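Long-range contacts in 2-keto-3-deoxygluconate kinase (Thermotoga maritima, PDB 2AFB), which phosphorylates 2-keto-3-deoxygluconate, presumably with ATP as the phosphate donor, as a sugar kinase of the pfkB family: residues A316-L321 and E335-L340; Y280-V285 and L321-P326. All coordinates share one frame; numbering follows the deposited sequence.

Contact 1: A316-L321 and E335-L340; sequences AAASCL and EEIEKL. With CA (calcium ion), chain G.
With CG of Leu-340 trans to its own backbone N (chi1 180°) and CG of Leu-321 trans to its carbonyl carbon (chi1 -71°), the two leucines reach toward each other and meet tip to tip. The branch that does the work is CD2 of Leu-340, which lies 3.7 Å from CG of Leu-321. That same methyl comes within 3.6 Å of the Ala-317 carbonyl O and touches SG of Cys-320 more loosely, so one branch is pressed against three residues spread along one side of helix 308-322. CD1 of Leu-321 passes beyond it to the other helix's backbone, resting 3.9 Å from CA of Ile-337.

Ile-337 divides its labour between its branches. CG2 packs against CB of Ala-317 at 3.9 Å, whereas CD1, at the end of the extended CG1 arm, meets CB of Ala-318 at 3.8 Å. The alanines add little bulk, and the helix axes approach to 8.5 Å. No hydrogen bond links the segments.

The polar residues serve other partners: Glu-336 forms a salt bridge with Arg-32 of the second subunit, while Glu-338 grips a calcium ion with OE1 and OE2, at 2.6 and 2.5 Å. His-8, from the N-terminal histidine run that is probably an expression tag, also binds this ion, so the site may not be native. The whole is a worked example of apolar helix-helix packing at a steep angle (109°), with the C-terminal helix 334-341 laid across helix 308-322 in a ribokinase-type alpha/beta fold.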
loop_
_atom_site.group_PDB
_atom_site.type_symbol
_atom_site.label_atom_id
_atom_site.label_comp_id
_atom_site.label_asym_id
_atom_site.label_seq_id
_atom_site.Cartn_x
_atom_site.Cartn_y
_atom_site.Cartn_z
ATOM N N ALA A 316 -10.892 30.212 13.344
ATOM C CA ALA A 316 -11.686 29.663 12.210
ATOM C C ALA A 316 -10.771 29.135 11.089
ATOM O O ALA A 316 -10.933 28.011 10.611
ATOM C CB ALA A 316 -12.655 30.733 11.665
ATOM N N ALA A 317 -9.807 29.940 10.668
ATOM C CA ALA A 317 -8.854 29.509 9.638
ATOM C C ALA A 317 -8.144 28.173 9.961
ATOM O O ALA A 317 -8.080 27.255 9.124
ATOM C CB ALA A 317 -7.860 30.597 9.371
ATOM N N ALA A 318 -7.643 28.077 11.166
ATOM C CA ALA A 318 -6.886 26.908 11.651
ATOM C C ALA A 318 -7.702 25.648 11.712
ATOM O O ALA A 318 -7.241 24.597 11.310
ATOM C CB ALA A 318 -6.283 27.179 13.035
ATOM N N SER A 319 -8.907 25.769 12.213
ATOM C CA SER A 319 -9.789 24.663 12.376
ATOM C C SER A 319 -10.437 24.273 11.043
ATOM O O SER A 319 -10.620 23.108 10.799
ATOM C CB SER A 319 -10.827 24.929 13.499
ATOM O OG SER A 319 -11.632 26.059 13.226
ATOM N N CYS A 320 -10.692 25.228 10.164
ATOM C CA CYS A 320 -10.984 24.917 8.760
ATOM C C CYS A 320 -9.896 24.050 8.111
ATOM O O CYS A 320 -10.167 23.017 7.502
ATOM C CB CYS A 320 -11.164 26.204 7.944
ATOM S SG CYS A 320 -11.315 25.956 6.136
ATOM N N LEU A 321 -8.659 24.486 8.239
ATOM C CA LEU A 321 -7.518 23.760 7.668
ATOM C C LEU A 321 -7.361 22.360 8.242
ATOM O O LEU A 321 -7.047 21.423 7.501
ATOM C CB LEU A 321 -6.223 24.557 7.797
ATOM C CG LEU A 321 -6.104 25.808 6.897
ATOM C CD1 LEU A 321 -5.002 26.727 7.363
ATOM C CD2 LEU A 321 -5.842 25.443 5.443
ATOM N N GLU A 335 2.093 30.904 9.535
ATOM C CA GLU A 335 1.997 31.572 8.266
ATOM C C GLU A 335 0.840 31.047 7.418
ATOM O O GLU A 335 0.161 31.830 6.795
ATOM C CB GLU A 335 3.309 31.427 7.503
ATOM C CG GLU A 335 3.254 32.007 6.055
ATOM C CD GLU A 335 4.638 32.027 5.271
ATOM O OE1 GLU A 335 5.639 31.456 5.773
ATOM O OE2 GLU A 335 4.711 32.640 4.154
ATOM N N GLU A 336 0.685 29.724 7.359
ATOM C CA GLU A 336 -0.359 29.057 6.573
ATOM C C GLU A 336 -1.750 29.453 7.027
ATOM O O GLU A 336 -2.619 29.775 6.217
ATOM C CB GLU A 336 -0.195 27.512 6.650
ATOM C CG GLU A 336 0.981 27.041 5.762
ATOM C CD GLU A 336 1.435 25.538 5.969
ATOM O OE1 GLU A 336 1.032 24.899 6.979
ATOM O OE2 GLU A 336 2.230 25.031 5.112
ATOM N N ILE A 337 -1.954 29.429 8.335
ATOM C CA ILE A 337 -3.208 29.868 8.937
ATOM C C ILE A 337 -3.480 31.350 8.649
ATOM O O ILE A 337 -4.577 31.721 8.232
ATOM C CB ILE A 337 -3.173 29.624 10.472
ATOM C CG1 ILE A 337 -2.883 28.165 10.768
ATOM C CG2 ILE A 337 -4.472 30.139 11.154
ATOM C CD1 ILE A 337 -2.665 27.874 12.203
ATOM N N GLU A 338 -2.498 32.216 8.897
ATOM C CA GLU A 338 -2.687 33.634 8.623
ATOM C C GLU A 338 -3.028 33.907 7.177
ATOM O O GLU A 338 -3.835 34.782 6.897
ATOM C CB GLU A 338 -1.433 34.441 8.955
ATOM C CG GLU A 338 -1.223 34.628 10.439
ATOM C CD GLU A 338 0.074 35.372 10.782
ATOM O OE1 GLU A 338 0.976 35.500 9.891
ATOM O OE2 GLU A 338 0.175 35.828 11.962
ATOM N N LYS A 339 -2.399 33.163 6.268
ATOM C CA LYS A 339 -2.618 33.305 4.832
ATOM C C LYS A 339 -4.098 33.055 4.468
ATOM O O LYS A 339 -4.700 33.763 3.652
ATOM C CB LYS A 339 -1.709 32.320 4.072
ATOM C CG LYS A 339 -1.780 32.407 2.531
ATOM C CD LYS A 339 -1.346 33.775 2.010
ATOM C CE LYS A 339 -1.630 33.926 0.515
ATOM N NZ LYS A 339 -0.899 32.886 -0.260
ATOM N N LEU A 340 -4.695 32.057 5.101
ATOM C CA LEU A 340 -6.107 31.762 4.877
ATOM C C LEU A 340 -6.973 32.862 5.502
ATOM O O LEU A 340 -7.779 33.467 4.827
ATOM C CB LEU A 340 -6.469 30.396 5.457
ATOM C CG LEU A 340 -7.938 30.019 5.272
ATOM C CD1 LEU A 340 -8.351 30.075 3.827
ATOM C CD2 LEU A 340 -8.160 28.666 5.863
HETATM CA CA CA G . 2.604 36.488 11.612
HETATM O O HOH W 1 4.279 38.564 10.543
#

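Contact 2: Y280-V285 and L321-P326; sequences YEIHIV and LKHTIP
His-323 and its successors meet Ile-282 and Val-285 because the chain turns as it leaves helix 308-322, a turn prepared at Leu-321. The carbonyl O of Leu-321 accepts two bonds from Thr-324, one from N at 2.8 Å and one from OG1, the latter arriving in the carbonyl plane on a lone pair. Lys-322 opens a type I beta turn that ends at Ile-325, and its NZ, 2.7 Å from Ile-325 O, closes the turn with a side-chain bond; the ammonium group also bonds to Val-288 O and Gly-327 O.

His-323 is the main contributor from its segment. With CG trans to the carbonyl carbon (chi1 -76°), its imidazole turns one face to Ile-282, whose CD1 makes a CH-pi contact 3.8 Å from the ring centroid and 15° off the normal. CG2 of Ile-282 adds a touch at 3.6 Å to CB of His-323, and CG1 of Ile-284 approaches the ring obliquely. Ser-319 O and Arg-254 engage ND1 and NE2, which should fix the ring's rotation. Here strand 273-283, at the edge of the large ribokinase-type sheet within this chain, runs out toward the GAGD sequence, a pfkB-family signature, at the start of helix 290-304.

The backbone O of His-323 receives N of Val-285 at 2.9 Å, a somewhat bent bond with an angle of 146° at the hydrogen. At Thr-324 the carbonyl O lies 3.5 Å from CG2 of Val-285 and also bonds to Arg-109 of the second subunit. Pro-326 finally offers CG to the other branch, CG1 of Val-285, 3.9 Å away.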
loop_
_atom_site.group_PDB
_atom_site.type_symbol
_atom_site.label_atom_id
_atom_site.label_comp_id
_atom_site.label_asym_id
_atom_site.label_seq_id
_atom_site.Cartn_x
_atom_site.Cartn_y
_atom_site.Cartn_z
ATOM N N TYR A 280 -16.612 29.142 5.958
ATOM C CA TYR A 280 -15.919 28.413 4.899
ATOM C C TYR A 280 -16.774 27.236 4.444
ATOM O O TYR A 280 -17.420 26.570 5.246
ATOM C CB TYR A 280 -14.579 27.886 5.425
ATOM C CG TYR A 280 -13.610 28.947 5.885
ATOM C CD1 TYR A 280 -12.736 29.550 4.977
ATOM C CD2 TYR A 280 -13.549 29.341 7.220
ATOM C CE1 TYR A 280 -11.822 30.534 5.379
ATOM C CE2 TYR A 280 -12.630 30.307 7.634
ATOM C CZ TYR A 280 -11.787 30.904 6.701
ATOM O OH TYR A 280 -10.916 31.858 7.071
ATOM N N GLU A 281 -16.732 26.948 3.164
ATOM C CA GLU A 281 -17.343 25.729 2.674
ATOM C C GLU A 281 -16.213 24.729 2.465
ATOM O O GLU A 281 -15.283 25.011 1.750
ATOM C CB GLU A 281 -18.094 26.016 1.378
ATOM C CG GLU A 281 -18.790 24.795 0.810
ATOM C CD GLU A 281 -19.388 25.054 -0.531
ATOM O OE1 GLU A 281 -20.303 25.886 -0.583
ATOM O OE2 GLU A 281 -18.935 24.439 -1.522
ATOM N N ILE A 282 -16.263 23.587 3.116
ATOM C CA ILE A 282 -15.097 22.715 3.166
ATOM C C ILE A 282 -15.463 21.387 2.531
ATOM O O ILE A 282 -16.471 20.788 2.918
ATOM C CB ILE A 282 -14.694 22.449 4.648
ATOM C CG1 ILE A 282 -14.501 23.792 5.373
ATOM C CG2 ILE A 282 -13.463 21.541 4.726
ATOM C CD1 ILE A 282 -14.169 23.635 6.849
ATOM N N HIS A 283 -14.674 20.941 1.547
ATOM C CA HIS A 283 -14.649 19.527 1.155
ATOM C C HIS A 283 -13.664 18.855 2.088
ATOM O O HIS A 283 -12.444 19.111 2.036
ATOM C CB HIS A 283 -14.208 19.300 -0.291
ATOM C CG HIS A 283 -15.254 19.575 -1.316
ATOM N ND1 HIS A 283 -15.792 20.832 -1.526
ATOM C CD2 HIS A 283 -15.832 18.755 -2.231
ATOM C CE1 HIS A 283 -16.656 20.768 -2.525
ATOM N NE2 HIS A 283 -16.689 19.521 -2.979
ATOM N N ILE A 284 -14.194 17.972 2.910
ATOM C CA ILE A 284 -13.507 17.394 4.028
ATOM C C ILE A 284 -12.601 16.201 3.651
ATOM O O ILE A 284 -13.013 15.337 2.898
ATOM C CB ILE A 284 -14.603 16.944 5.056
ATOM C CG1 ILE A 284 -15.391 18.180 5.547
ATOM C CG2 ILE A 284 -14.009 16.203 6.183
ATOM C CD1 ILE A 284 -16.649 17.836 6.300
ATOM N N VAL A 285 -11.358 16.189 4.144
ATOM C CA VAL A 285 -10.464 15.021 4.096
ATOM C C VAL A 285 -10.614 14.200 5.430
ATOM O O VAL A 285 -10.800 12.968 5.426
ATOM C CB VAL A 285 -9.025 15.448 3.984
ATOM C CG1 VAL A 285 -8.079 14.282 4.194
ATOM C CG2 VAL A 285 -8.784 16.154 2.666
ATOM N N LEU A 321 -8.659 24.486 8.239
ATOM C CA LEU A 321 -7.518 23.760 7.668
ATOM C C LEU A 321 -7.361 22.360 8.242
ATOM O O LEU A 321 -7.047 21.423 7.501
ATOM C CB LEU A 321 -6.223 24.557 7.797
ATOM C CG LEU A 321 -6.104 25.808 6.897
ATOM C CD1 LEU A 321 -5.002 26.727 7.363
ATOM C CD2 LEU A 321 -5.842 25.443 5.443
ATOM N N LYS A 322 -7.610 22.174 9.528
ATOM C CA LYS A 322 -7.536 20.830 10.090
ATOM C C LYS A 322 -8.421 19.865 9.269
ATOM O O LYS A 322 -8.031 18.736 9.035
ATOM C CB LYS A 322 -7.954 20.803 11.591
ATOM C CG LYS A 322 -7.992 19.416 12.254
ATOM C CD LYS A 322 -6.732 18.582 12.013
ATOM C CE LYS A 322 -6.948 17.062 12.069
ATOM N NZ LYS A 322 -7.771 16.391 10.987
ATOM N N HIS A 323 -9.573 20.328 8.791
ATOM C CA HIS A 323 -10.509 19.458 8.057
ATOM C C HIS A 323 -9.823 18.839 6.823
ATOM O O HIS A 323 -10.339 17.859 6.260
ATOM C CB HIS A 323 -11.724 20.212 7.562
ATOM C CG HIS A 323 -12.751 20.550 8.602
ATOM N ND1 HIS A 323 -12.624 21.622 9.471
ATOM C CD2 HIS A 323 -13.971 20.022 8.834
ATOM C CE1 HIS A 323 -13.719 21.722 10.202
ATOM N NE2 HIS A 323 -14.542 20.746 9.858
ATOM N N THR A 324 -8.672 19.408 6.409
ATOM C CA THR A 324 -7.950 19.022 5.166
ATOM C C THR A 324 -6.794 18.062 5.395
ATOM O O THR A 324 -6.152 17.603 4.418
ATOM C CB THR A 324 -7.366 20.274 4.396
ATOM O OG1 THR A 324 -6.303 20.856 5.153
ATOM C CG2 THR A 324 -8.453 21.344 4.211
ATOM N N ILE A 325 -6.514 17.807 6.661
ATOM C CA ILE A 325 -5.310 17.073 7.108
ATOM C C ILE A 325 -5.705 15.725 7.745
ATOM O O ILE A 325 -6.403 15.735 8.763
ATOM C CB ILE A 325 -4.528 17.944 8.104
ATOM C CG1 ILE A 325 -4.040 19.211 7.412
ATOM C CG2 ILE A 325 -3.281 17.295 8.679
ATOM C CD1 ILE A 325 -3.547 20.206 8.417
ATOM N N PRO A 326 -5.264 14.581 7.126
ATOM C CA PRO A 326 -5.469 13.235 7.656
ATOM C C PRO A 326 -4.924 13.100 9.078
ATOM O O PRO A 326 -3.900 13.681 9.400
ATOM C CB PRO A 326 -4.677 12.334 6.695
ATOM C CG PRO A 326 -4.600 13.110 5.401
ATOM C CD PRO A 326 -4.520 14.548 5.838
#

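How the contacts relate
The centres of contacts 1 and 2 are about 11 Å apart, on the same side of the chain's centre, and both depend on helix 308-322, with Leu-321 common to them. In chain order come 280-285, 316-321, 321-326 and 335-340, so the two contacts interlock along the sequence. They also touch directly: SG of Cys-320 lies 3.7 Å from CD1 of Ile-282, and Leu-340 CD1 is 3.8 Å from CE1 of Tyr-280. Edge strand 273-283, helix 308-322 and C-terminal helix 334-341 thus pack on one another, helix 308-322 touching both the strand and the C-terminal helix. Both contacts also border the second subunit, where Gln-108 of that subunit packs on residues of each, joining this region to the assembly.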